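Local coordinates for leucine aminopeptidase A1, chloroplastic (PDB 5D8N), which removes N-terminal amino acids, preferably leucine, from peptides as a magnesium-dependent homohexameric aminopeptidase of the M17 family, and also acts as a protein-folding chaperone, at residues I203-H208 against T521-V526. The protein carries 1 engineered substitution. Numbering follows the deposited sequence.
Sequences IKYAEH and TLVEWV
Tyr205 reaches from helix 197-221 to Glu524 and Val523 on the C-terminal helix 519-527, a helix-to-helix contact in which the tyrosine spans most of the gap and Glu524, bent at chi2, brings its carboxylate to meet the hydroxyl. It joins the helix beside the N-terminal macro-like domain, where Ile203 packs on strand 31-35, to the last helix of the M17 catalytic domain, whose Leu522 and Trp525 lie on strand 406-411 of the central sheet. A chi1 of 165° sets CG of Tyr205 opposite the backbone N and carries the phenol across. Tyr205 OH donates a short hydrogen bond to Glu524 OE2, 2.5 Å away. Val523 adds an apolar touch, its CG1 4.1 Å from Tyr205 CE1. Ile342 of helix 327-342 touches both Tyr205 and Val523, so a third helix borders the contact. Glu524 OE1 forms a salt bridge with Arg528, which probably steadies the acceptor. A phenylalanine in place of Tyr205 would probably leave Glu524 OE2 without its phenol donor, with only the apolar touch on Val523 remaining between the two segments. Glu524 OE2 sits at the ring edge, near its plane, yet the hydroxyl meets it 67° out of the carboxylate plane, so the bond is short but poorly directed.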
ATOM      1  N   ILE A 203     -16.849 -12.434  49.465  1.00 23.58           N
ATOM      2  CA  ILE A 203     -17.497 -13.018  48.317  1.00 25.05           C
ATOM      3  C   ILE A 203     -18.496 -12.016  47.753  1.00 27.22           C
ATOM      4  O   ILE A 203     -18.610 -11.886  46.537  1.00 28.31           O
ATOM      5  CB  ILE A 203     -18.165 -14.367  48.653  1.00 24.43           C
ATOM      6  CG1 ILE A 203     -17.095 -15.441  48.871  1.00 25.18           C
ATOM      7  CG2 ILE A 203     -19.145 -14.811  47.576  1.00 25.54           C
ATOM      8  CD1 ILE A 203     -17.633 -16.697  49.523  1.00 25.93           C
ATOM      9  N   LYS A 204     -19.232 -11.349  48.631  1.00 25.91           N
ATOM     10  CA  LYS A 204     -20.233 -10.386  48.226  1.00 26.45           C
ATOM     11  C   LYS A 204     -19.557  -9.210  47.484  1.00 25.14           C
ATOM     12  O   LYS A 204     -20.099  -8.672  46.505  1.00 23.07           O
ATOM     13  CB  LYS A 204     -20.984  -9.907  49.463  1.00 30.98           C
ATOM     14  CG  LYS A 204     -22.371  -9.373  49.192  1.00 42.60           C
ATOM     15  CD  LYS A 204     -23.387 -10.451  48.869  1.00 53.81           C
ATOM     16  CE  LYS A 204     -24.788  -9.991  49.243  1.00 70.92           C
ATOM     17  NZ  LYS A 204     -25.157  -8.640  48.715  1.00 76.56           N
ATOM     18  N   TYR A 205     -18.439  -8.743  48.026  1.00 24.13           N
ATOM     19  CA  TYR A 205     -17.658  -7.694  47.389  1.00 25.82           C
ATOM     20  C   TYR A 205     -17.326  -8.124  45.964  1.00 23.78           C
ATOM     21  O   TYR A 205     -17.532  -7.350  45.027  1.00 22.85           O
ATOM     22  CB  TYR A 205     -16.377  -7.397  48.184  1.00 28.80           C
ATOM     23  CG  TYR A 205     -15.311  -6.585  47.453  1.00 30.01           C
ATOM     24  CD1 TYR A 205     -15.419  -5.206  47.288  1.00 36.29           C
ATOM     25  CD2 TYR A 205     -14.138  -7.177  47.039  1.00 29.58           C
ATOM     26  CE1 TYR A 205     -14.464  -4.481  46.581  1.00 33.43           C
ATOM     27  CE2 TYR A 205     -13.145  -6.447  46.410  1.00 28.51           C
ATOM     28  CZ  TYR A 205     -13.330  -5.112  46.145  1.00 31.80           C
ATOM     29  OH  TYR A 205     -12.330  -4.395  45.509  1.00 34.07           O
ATOM     30  N   ALA A 206     -16.828  -9.348  45.819  1.00 22.43           N
ATOM     31  CA  ALA A 206     -16.434  -9.867  44.509  1.00 22.52           C
ATOM     32  C   ALA A 206     -17.646  -9.863  43.586  1.00 22.92           C
ATOM     33  O   ALA A 206     -17.552  -9.491  42.408  1.00 24.16           O
ATOM     34  CB  ALA A 206     -15.862 -11.275  44.616  1.00 21.45           C
ATOM     35  N   GLU A 207     -18.785 -10.290  44.119  1.00 21.55           N
ATOM     36  CA  GLU A 207     -20.008 -10.296  43.330  1.00 24.33           C
ATOM     37  C   GLU A 207     -20.378  -8.887  42.866  1.00 24.00           C
ATOM     38  O   GLU A 207     -20.842  -8.731  41.745  1.00 22.87           O
ATOM     39  CB  GLU A 207     -21.183 -10.958  44.067  1.00 23.60           C
ATOM     40  CG  GLU A 207     -21.006 -12.454  44.244  1.00 25.96           C
ATOM     41  CD  GLU A 207     -22.043 -13.083  45.168  1.00 29.56           C
ATOM     42  OE1 GLU A 207     -22.304 -12.507  46.238  1.00 28.52           O
ATOM     43  OE2 GLU A 207     -22.615 -14.138  44.826  1.00 33.02           O
ATOM     44  N   HIS A 208     -20.198  -7.891  43.728  1.00 21.89           N
ATOM     45  CA  HIS A 208     -20.526  -6.522  43.370  1.00 24.54           C
ATOM     46  C   HIS A 208     -19.614  -6.051  42.233  1.00 22.77           C
ATOM     47  O   HIS A 208     -20.068  -5.402  41.286  1.00 22.22           O
ATOM     48  CB  HIS A 208     -20.367  -5.579  44.568  1.00 25.28           C
ATOM     49  CG  HIS A 208     -21.301  -5.874  45.696  1.00 29.90           C
ATOM     50  ND1 HIS A 208     -22.541  -6.442  45.498  1.00 31.53           N
ATOM     51  CD2 HIS A 208     -21.233  -5.564  47.015  1.00 30.68           C
ATOM     52  CE1 HIS A 208     -23.187  -6.499  46.649  1.00 30.87           C
ATOM     53  NE2 HIS A 208     -22.397  -6.008  47.586  1.00 31.37           N
ATOM     54  N   THR A 521      -9.774  -2.737  38.730  1.00 17.26           N
ATOM     55  CA  THR A 521      -8.677  -1.872  39.142  1.00 17.19           C
ATOM     56  C   THR A 521      -9.193  -0.515  39.660  1.00 19.03           C
ATOM     57  O   THR A 521      -8.736  -0.004  40.699  1.00 18.31           O
ATOM     58  CB  THR A 521      -7.653  -1.680  38.008  1.00 16.85           C
ATOM     59  OG1 THR A 521      -7.094  -2.948  37.642  1.00 17.89           O
ATOM     60  CG2 THR A 521      -6.532  -0.753  38.408  1.00 17.25           C
ATOM     61  N   LEU A 522     -10.151   0.071  38.949  1.00 18.82           N
ATOM     62  CA  LEU A 522     -10.704   1.334  39.394  1.00 19.94           C
ATOM     63  C   LEU A 522     -11.375   1.229  40.767  1.00 20.63           C
ATOM     64  O   LEU A 522     -11.263   2.129  41.606  1.00 21.32           O
ATOM     65  CB  LEU A 522     -11.689   1.895  38.376  1.00 19.72           C
ATOM     66  CG  LEU A 522     -11.087   2.279  37.011  1.00 19.04           C
ATOM     67  CD1 LEU A 522     -12.174   2.781  36.078  1.00 19.54           C
ATOM     68  CD2 LEU A 522      -9.935   3.255  37.107  1.00 18.48           C
ATOM     69  N   VAL A 523     -12.129   0.159  40.964  1.00 20.90           N
ATOM     70  CA  VAL A 523     -12.773  -0.065  42.245  1.00 21.71           C
ATOM     71  C   VAL A 523     -11.715  -0.158  43.344  1.00 22.56           C
ATOM     72  O   VAL A 523     -11.875   0.461  44.415  1.00 21.32           O
ATOM     73  CB  VAL A 523     -13.681  -1.307  42.242  1.00 21.78           C
ATOM     74  CG1 VAL A 523     -14.107  -1.680  43.663  1.00 20.56           C
ATOM     75  CG2 VAL A 523     -14.889  -1.051  41.360  1.00 22.97           C
ATOM     76  N   GLU A 524     -10.688  -0.976  43.117  1.00 21.17           N
ATOM     77  CA  GLU A 524      -9.623  -1.097  44.113  1.00 22.64           C
ATOM     78  C   GLU A 524      -9.006   0.259  44.380  1.00 22.53           C
ATOM     79  O   GLU A 524      -8.670   0.582  45.516  1.00 22.75           O
ATOM     80  CB  GLU A 524      -8.533  -2.079  43.693  1.00 24.83           C
ATOM     81  CG  GLU A 524      -8.953  -3.541  43.802  1.00 30.62           C
ATOM     82  CD  GLU A 524      -9.175  -4.018  45.241  1.00 35.96           C
ATOM     83  OE1 GLU A 524      -8.551  -3.461  46.172  1.00 28.11           O
ATOM     84  OE2 GLU A 524      -9.876  -5.042  45.400  1.00 45.48           O
ATOM     85  N   TRP A 525      -8.775   1.040  43.332  1.00 20.68           N
ATOM     86  CA  TRP A 525      -8.132   2.329  43.518  1.00 20.57           C
ATOM     87  C   TRP A 525      -8.996   3.260  44.372  1.00 21.32           C
ATOM     88  O   TRP A 525      -8.506   3.973  45.240  1.00 21.15           O
ATOM     89  CB  TRP A 525      -7.855   2.983  42.159  1.00 21.42           C
ATOM     90  CG  TRP A 525      -7.266   4.361  42.263  1.00 21.65           C
ATOM     91  CD1 TRP A 525      -6.003   4.684  42.674  1.00 22.40           C
ATOM     92  CD2 TRP A 525      -7.936   5.596  42.023  1.00 21.17           C
ATOM     93  NE1 TRP A 525      -5.798   6.033  42.539  1.00 22.63           N
ATOM     94  CE2 TRP A 525      -6.985   6.622  42.203  1.00 21.39           C
ATOM     95  CE3 TRP A 525      -9.199   5.928  41.520  1.00 21.95           C
ATOM     96  CZ2 TRP A 525      -7.268   7.958  41.929  1.00 21.54           C
ATOM     97  CZ3 TRP A 525      -9.499   7.264  41.282  1.00 21.30           C
ATOM     98  CH2 TRP A 525      -8.519   8.258  41.456  1.00 21.39           C
ATOM     99  N   VAL A 526     -10.286   3.340  44.064  1.00 24.01           N
ATOM    100  CA  VAL A 526     -11.207   4.156  44.866  1.00 23.09           C
ATOM    101  C   VAL A 526     -11.193   3.739  46.331  1.00 23.56           C
ATOM    102  O   VAL A 526     -11.119   4.590  47.218  1.00 24.65           O
ATOM    103  CB  VAL A 526     -12.657   4.090  44.313  1.00 22.90           C
ATOM    104  CG1 VAL A 526     -13.661   4.699  45.274  1.00 20.88           C
ATOM    105  CG2 VAL A 526     -12.712   4.814  42.979  1.00 21.53           C
TER